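PDB 2HEK: hypothetical protein from Aquifex aeolicus, which is of unknown function but binds zinc and GDP and, as an HD-domain protein, may act as a dGTPase. Local coordinates for residues Ala47-Phe52 with Leu166-Tyr171; Glu73-Lys78 with Gln124-Glu129. All coordinates share one frame; numbering follows the deposited sequence.

Contact 1. Residues Ala47-Phe52 with Leu166-Tyr171. With PO4 (phosphate ion), chain C.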
loop_
_atom_site.group_PDB
_atom_site.type_symbol
_atom_site.label_atom_id
_atom_site.label_comp_id
_atom_site.label_asym_id
_atom_site.label_seq_id
_atom_site.Cartn_x
_atom_site.Cartn_y
_atom_site.Cartn_z
ATOM N N ALA A 47 -17.194 -5.421 -6.737
ATOM C CA ALA A 47 -17.044 -6.904 -6.646
ATOM C C ALA A 47 -17.317 -7.554 -7.985
ATOM O O ALA A 47 -18.191 -8.429 -8.091
ATOM C CB ALA A 47 -18.001 -7.525 -5.575
ATOM N N GLN A 48 -16.532 -7.188 -8.989
ATOM C CA GLN A 48 -16.779 -7.658 -10.370
ATOM C C GLN A 48 -15.849 -8.804 -10.769
ATOM O O GLN A 48 -15.940 -9.301 -11.874
ATOM C CB GLN A 48 -16.549 -6.481 -11.344
ATOM C CG GLN A 48 -17.466 -5.274 -11.095
ATOM C CD GLN A 48 -18.867 -5.567 -11.525
ATOM O OE1 GLN A 48 -19.800 -4.983 -11.040
ATOM N NE2 GLN A 48 -19.019 -6.496 -12.431
ATOM N N HIS A 49 -14.938 -9.202 -9.879
ATOM C CA HIS A 49 -13.946 -10.239 -10.218
ATOM C C HIS A 49 -14.646 -11.585 -10.489
ATOM O O HIS A 49 -15.751 -11.871 -9.922
ATOM C CB HIS A 49 -12.923 -10.404 -9.092
ATOM C CG HIS A 49 -13.542 -10.479 -7.720
ATOM N ND1 HIS A 49 -13.270 -11.499 -6.822
ATOM C CD2 HIS A 49 -14.410 -9.652 -7.095
ATOM C CE1 HIS A 49 -13.941 -11.289 -5.703
ATOM N NE2 HIS A 49 -14.663 -10.190 -5.853
ATOM N N THR A 50 -14.037 -12.394 -11.368
ATOM C CA THR A 50 -14.663 -13.654 -11.784
ATOM C C THR A 50 -13.884 -14.878 -11.352
ATOM O O THR A 50 -12.740 -14.762 -10.862
ATOM C CB THR A 50 -14.870 -13.713 -13.312
ATOM O OG1 THR A 50 -13.628 -14.037 -13.930
ATOM C CG2 THR A 50 -15.334 -12.376 -13.867
ATOM N N ARG A 51 -14.513 -16.054 -11.503
ATOM C CA ARG A 51 -13.869 -17.338 -11.144
ATOM C C ARG A 51 -12.616 -17.626 -11.984
ATOM O O ARG A 51 -11.693 -18.336 -11.537
ATOM C CB ARG A 51 -14.901 -18.478 -11.261
ATOM C CG ARG A 51 -15.908 -18.316 -10.118
ATOM C CD ARG A 51 -16.512 -19.623 -9.651
ATOM N NE ARG A 51 -17.334 -19.339 -8.468
ATOM C CZ ARG A 51 -16.910 -19.309 -7.206
ATOM N NH1 ARG A 51 -15.651 -19.598 -6.868
ATOM N NH2 ARG A 51 -17.780 -18.990 -6.256
ATOM N N PHE A 52 -12.563 -17.009 -13.163
ATOM C CA PHE A 52 -11.389 -17.121 -14.078
ATOM C C PHE A 52 -10.152 -16.570 -13.409
ATOM O O PHE A 52 -9.139 -17.271 -13.257
ATOM C CB PHE A 52 -11.685 -16.402 -15.397
ATOM C CG PHE A 52 -10.582 -16.505 -16.437
ATOM C CD1 PHE A 52 -10.643 -17.478 -17.430
ATOM C CD2 PHE A 52 -9.543 -15.573 -16.474
ATOM C CE1 PHE A 52 -9.655 -17.562 -18.420
ATOM C CE2 PHE A 52 -8.521 -15.648 -17.432
ATOM C CZ PHE A 52 -8.580 -16.682 -18.431
ATOM N N LEU A 166 -9.902 -14.907 -0.212
ATOM C CA LEU A 166 -10.017 -13.928 0.875
ATOM C C LEU A 166 -9.359 -12.629 0.459
ATOM O O LEU A 166 -9.942 -11.556 0.609
ATOM C CB LEU A 166 -9.401 -14.423 2.195
ATOM C CG LEU A 166 -10.175 -15.545 2.907
ATOM C CD1 LEU A 166 -9.289 -16.054 4.077
ATOM C CD2 LEU A 166 -11.576 -15.037 3.399
ATOM N N ARG A 167 -8.140 -12.731 -0.069
ATOM C CA ARG A 167 -7.390 -11.544 -0.571
ATOM C C ARG A 167 -8.058 -10.871 -1.773
ATOM O O ARG A 167 -8.145 -9.630 -1.857
ATOM C CB ARG A 167 -5.915 -11.920 -0.871
ATOM C CG ARG A 167 -4.996 -10.775 -1.455
ATOM C CD ARG A 167 -3.372 -11.131 -1.619
ATOM N NE ARG A 167 -2.680 -9.877 -1.868
ATOM C CZ ARG A 167 -1.377 -9.752 -1.787
ATOM N NH1 ARG A 167 -0.633 -10.807 -1.448
ATOM N NH2 ARG A 167 -0.821 -8.580 -2.013
ATOM N N ARG A 168 -8.511 -11.651 -2.747
ATOM C CA ARG A 168 -9.118 -11.065 -3.928
ATOM C C ARG A 168 -10.482 -10.399 -3.586
ATOM O O ARG A 168 -10.796 -9.294 -4.078
ATOM C CB ARG A 168 -9.278 -12.158 -5.025
ATOM C CG ARG A 168 -9.748 -11.642 -6.427
ATOM C CD ARG A 168 -9.704 -12.775 -7.539
ATOM N NE ARG A 168 -8.373 -13.395 -7.491
ATOM C CZ ARG A 168 -7.302 -12.926 -8.118
ATOM N NH1 ARG A 168 -7.390 -11.871 -8.935
ATOM N NH2 ARG A 168 -6.143 -13.516 -7.919
ATOM N N ASP A 169 -11.294 -11.078 -2.761
ATOM C CA ASP A 169 -12.582 -10.537 -2.324
ATOM C C ASP A 169 -12.349 -9.214 -1.600
ATOM O O ASP A 169 -13.058 -8.257 -1.868
ATOM C CB ASP A 169 -13.349 -11.532 -1.434
ATOM C CG ASP A 169 -13.791 -12.804 -2.194
ATOM O OD1 ASP A 169 -13.668 -12.864 -3.429
ATOM O OD2 ASP A 169 -14.256 -13.760 -1.544
ATOM N N ALA A 170 -11.320 -9.142 -0.748
ATOM C CA ALA A 170 -11.029 -7.907 0.015
ATOM C C ALA A 170 -10.601 -6.816 -0.955
ATOM O O ALA A 170 -11.011 -5.689 -0.828
ATOM C CB ALA A 170 -9.928 -8.140 1.012
ATOM N N TYR A 171 -9.757 -7.166 -1.921
ATOM C CA TYR A 171 -9.184 -6.206 -2.864
ATOM C C TYR A 171 -10.287 -5.573 -3.708
ATOM O O TYR A 171 -10.292 -4.366 -3.928
ATOM C CB TYR A 171 -8.175 -6.933 -3.787
ATOM C CG TYR A 171 -7.419 -6.018 -4.725
ATOM C CD1 TYR A 171 -6.236 -5.389 -4.301
ATOM C CD2 TYR A 171 -7.870 -5.808 -6.061
ATOM C CE1 TYR A 171 -5.521 -4.524 -5.164
ATOM C CE2 TYR A 171 -7.137 -5.002 -6.953
ATOM C CZ TYR A 171 -5.956 -4.357 -6.467
ATOM O OH TYR A 171 -5.231 -3.502 -7.276
HETATM P P PO4 C . -14.431 -21.951 -4.152
HETATM O O1 PO4 C . -14.565 -22.949 -5.287
HETATM O O2 PO4 C . -13.924 -20.619 -4.642
HETATM O O3 PO4 C . -15.791 -21.769 -3.500
HETATM O O4 PO4 C . -13.546 -22.525 -3.098
#
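H49 and R168 pack side by side, their chains running past each other in opposite directions, the imidazole and guanidinium planes 42° apart. The CG of R168 stands anti to the backbone N (chi1 -172°), which brings CG and CD to one corner of the ring. The backbone O of R168 lies 4.1 Å above one face of the H49 ring, displaced toward its rim. The D169 side chain crosses that of H49 at about a right angle at the ring edge, though the close approach is doubtful. The turn of the imidazole is also uncertain, and no hydrogen bond crosses between 47-52 and 166-171; F172 stacks on the ring.

This is the HD-domain core, where the loop leading into helix 51-69 packs on helix 160-173 beside the zinc site formed by H54, D85 and D161.

Polar contacts lead outward. R168 NH2 forms salt bridges with D164 and D7, while D169 OD2 is hydrogen-bonded to Y221 OH. R51 NH1 bridges to D85 and donates to PO4 O2 (3.0 Å), which lies near the guanidinium plane; the phosphate is probably from the crystallisation liquor.

There is one capping bond: T50 OG1, at the N-cap, accepts weakly from F52 N (3.2 Å, 134°).

Contact 2. Residues Glu73-Lys78 with Gln124-Glu129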
loop_
_atom_site.group_PDB
_atom_site.type_symbol
_atom_site.label_atom_id
_atom_site.label_comp_id
_atom_site.label_asym_id
_atom_site.label_seq_id
_atom_site.Cartn_x
_atom_site.Cartn_y
_atom_site.Cartn_z
ATOM N N GLU A 73 5.340 -33.369 -6.198
ATOM C CA GLU A 73 4.352 -33.378 -7.268
ATOM C C GLU A 73 3.772 -31.984 -7.477
ATOM O O GLU A 73 2.556 -31.813 -7.481
ATOM C CB GLU A 73 3.215 -34.363 -6.925
ATOM C CG GLU A 73 3.667 -35.835 -6.641
ATOM C CD GLU A 73 2.481 -36.765 -6.723
ATOM O OE1 GLU A 73 1.951 -36.954 -7.846
ATOM O OE2 GLU A 73 2.020 -37.253 -5.668
ATOM N N LYS A 74 4.637 -30.993 -7.616
ATOM C CA LYS A 74 4.203 -29.589 -7.723
ATOM C C LYS A 74 3.280 -29.344 -8.922
ATOM O O LYS A 74 2.210 -28.739 -8.782
ATOM C CB LYS A 74 5.432 -28.669 -7.762
ATOM C CG LYS A 74 5.112 -27.159 -7.995
ATOM C CD LYS A 74 6.343 -26.257 -7.763
ATOM C CE LYS A 74 7.506 -26.590 -8.693
ATOM N NZ LYS A 74 8.517 -25.470 -8.686
ATOM N N GLU A 75 3.658 -29.813 -10.103
ATOM C CA GLU A 75 2.848 -29.475 -11.283
ATOM C C GLU A 75 1.442 -30.030 -11.149
ATOM O O GLU A 75 0.460 -29.373 -11.498
ATOM C CB GLU A 75 3.510 -29.927 -12.590
ATOM C CG GLU A 75 2.655 -29.603 -13.855
ATOM C CD GLU A 75 2.508 -28.093 -14.152
ATOM O OE1 GLU A 75 3.116 -27.229 -13.445
ATOM O OE2 GLU A 75 1.789 -27.784 -15.122
ATOM N N LEU A 76 1.328 -31.225 -10.581
ATOM C CA LEU A 76 0.019 -31.868 -10.539
ATOM C C LEU A 76 -0.902 -31.117 -9.579
ATOM O O LEU A 76 -2.081 -30.933 -9.871
ATOM C CB LEU A 76 0.147 -33.340 -10.103
ATOM C CG LEU A 76 -1.194 -34.048 -9.999
ATOM C CD1 LEU A 76 -1.749 -34.277 -11.413
ATOM C CD2 LEU A 76 -1.046 -35.356 -9.245
ATOM N N VAL A 77 -0.368 -30.717 -8.416
ATOM C CA VAL A 77 -1.190 -30.014 -7.429
ATOM C C VAL A 77 -1.523 -28.613 -7.966
ATOM O O VAL A 77 -2.617 -28.132 -7.727
ATOM C CB VAL A 77 -0.561 -30.004 -6.007
ATOM C CG1 VAL A 77 0.682 -29.195 -5.964
ATOM C CG2 VAL A 77 -1.544 -29.422 -4.958
ATOM N N LYS A 78 -0.611 -27.993 -8.725
ATOM C CA LYS A 78 -0.878 -26.674 -9.314
ATOM C C LYS A 78 -2.039 -26.803 -10.266
ATOM O O LYS A 78 -2.962 -25.955 -10.279
ATOM C CB LYS A 78 0.334 -26.108 -10.069
ATOM C CG LYS A 78 1.427 -25.510 -9.139
ATOM C CD LYS A 78 2.739 -25.324 -9.906
ATOM C CE LYS A 78 2.550 -24.510 -11.229
ATOM N NZ LYS A 78 3.866 -24.412 -11.999
ATOM N N GLN A 124 -2.424 -35.522 -22.320
ATOM C CA GLN A 124 -1.158 -35.205 -22.968
ATOM C C GLN A 124 0.026 -35.201 -22.009
ATOM O O GLN A 124 1.156 -35.497 -22.413
ATOM C CB GLN A 124 -1.241 -33.852 -23.718
ATOM C CG GLN A 124 -2.400 -33.785 -24.731
ATOM C CD GLN A 124 -2.484 -35.034 -25.612
ATOM O OE1 GLN A 124 -1.492 -35.413 -26.252
ATOM N NE2 GLN A 124 -3.672 -35.687 -25.647
ATOM N N ASP A 125 -0.222 -34.858 -20.748
ATOM C CA ASP A 125 0.828 -34.764 -19.749
ATOM C C ASP A 125 0.753 -35.808 -18.615
ATOM O O ASP A 125 1.774 -36.065 -17.969
ATOM C CB ASP A 125 0.804 -33.362 -19.127
ATOM C CG ASP A 125 0.979 -32.257 -20.172
ATOM O OD1 ASP A 125 2.031 -32.271 -20.849
ATOM O OD2 ASP A 125 0.059 -31.403 -20.318
ATOM N N TYR A 126 -0.429 -36.380 -18.356
ATOM C CA TYR A 126 -0.611 -37.232 -17.145
ATOM C C TYR A 126 -1.239 -38.570 -17.513
ATOM O O TYR A 126 -2.040 -38.618 -18.426
ATOM C CB TYR A 126 -1.462 -36.504 -16.072
ATOM C CG TYR A 126 -0.633 -35.418 -15.393
ATOM C CD1 TYR A 126 -0.751 -34.082 -15.767
ATOM C CD2 TYR A 126 0.346 -35.759 -14.461
ATOM C CE1 TYR A 126 0.062 -33.098 -15.174
ATOM C CE2 TYR A 126 1.166 -34.804 -13.880
ATOM C CZ TYR A 126 1.010 -33.476 -14.232
ATOM O OH TYR A 126 1.854 -32.552 -13.630
ATOM N N SER A 127 -0.870 -39.627 -16.776
ATOM C CA SER A 127 -1.447 -40.975 -16.907
ATOM C C SER A 127 -2.914 -40.951 -16.498
ATOM O O SER A 127 -3.345 -40.027 -15.785
ATOM C CB SER A 127 -0.693 -41.905 -15.973
ATOM O OG SER A 127 -0.943 -41.542 -14.612
ATOM N N HIS A 128 -3.688 -41.959 -16.920
ATOM C CA HIS A 128 -5.058 -42.136 -16.449
ATOM C C HIS A 128 -5.170 -42.077 -14.905
ATOM O O HIS A 128 -6.111 -41.468 -14.375
ATOM C CB HIS A 128 -5.615 -43.515 -16.923
ATOM C CG HIS A 128 -7.036 -43.743 -16.542
ATOM N ND1 HIS A 128 -8.082 -43.532 -17.415
ATOM C CD2 HIS A 128 -7.598 -44.083 -15.361
ATOM C CE1 HIS A 128 -9.228 -43.759 -16.794
ATOM N NE2 HIS A 128 -8.964 -44.096 -15.546
ATOM N N GLU A 129 -4.251 -42.753 -14.203
ATOM C CA GLU A 129 -4.226 -42.782 -12.721
ATOM C C GLU A 129 -3.977 -41.378 -12.116
ATOM O O GLU A 129 -4.640 -40.996 -11.178
ATOM C CB GLU A 129 -3.131 -43.717 -12.245
ATOM C CG GLU A 129 -2.807 -43.781 -10.727
ATOM C CD GLU A 129 -4.002 -44.011 -9.764
ATOM O OE1 GLU A 129 -5.153 -44.342 -10.184
ATOM O OE2 GLU A 129 -3.762 -43.854 -8.528
#
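Y126 reaches across to L76 and E75, and its ring carries the contact between the first turn of helix 74-82 and the loop that leads into helix 128-139, two helices of the all-helical HD domain. The evidence for a CH-pi interaction is geometric: L76 CD1 lies 3.9 Å from the centroid of the Y126 ring, only 14° off its normal, so the methyl sits over the face. L76 CB adds a looser contact at the hydroxyl end, 4.0 Å from Y126 OH.

The hydroxyl meets E75 at its aliphatic part, with Y126 OH 3.1 Å from E75 CG and 3.3 Å from E75 CB. The same oxygen comes within 3.4 Å of L76 N, but the angle is poor and no hydrogen bond is made. E75 approaches near the ring plane, its carboxylate nearly coplanar with the ring. The bend at chi2 (67°) turns that carboxylate onward along its own helix, toward K78, whose NZ makes a weak salt bridge to E75 OE1 at 3.3 Å.

Replacing Y126 by an alanine would probably leave the L76 methyl without its aromatic face and open a gap between loop and helix beside E75 CG.

In the next shell, L76 also touches R133 and L134 of helix 128-139, and I131 of that helix packs on Y126. K78 has a second acid in E63, and E73, the N-cap of helix 74-82, forms a salt bridge with R133, tying the two helices a second time. Beside the tyrosine, D125 pairs with R21, so the loop is held against helix 17-23 as well. On its other side the loop turns into helix 128-139 at the N-cap S127, whose OG accepts a hydrogen bond from D130 N.

In the fold
Both contacts belong to the HD domain but sit at different depths: contact 1 is centred about 10 Å from the centre of the chain and its touching residues are all buried, whereas contact 2 is centred about 24 Å from it and is partly buried. The contact centres are about 27 Å apart, and their nearest atoms about 11 Å. Helix 51-69 relates them: its start belongs to contact 1, and further along, C66 and T62 meet V77 of contact 2. Neither contact has a hydrogen bond across its segments. Beside the zinc site, contact 1 combines an imidazole with charged groups whose polar ends pair elsewhere; contact 2, away from annotated sites, relies on an aromatic face and aliphatic carbons, with ion pairs round it.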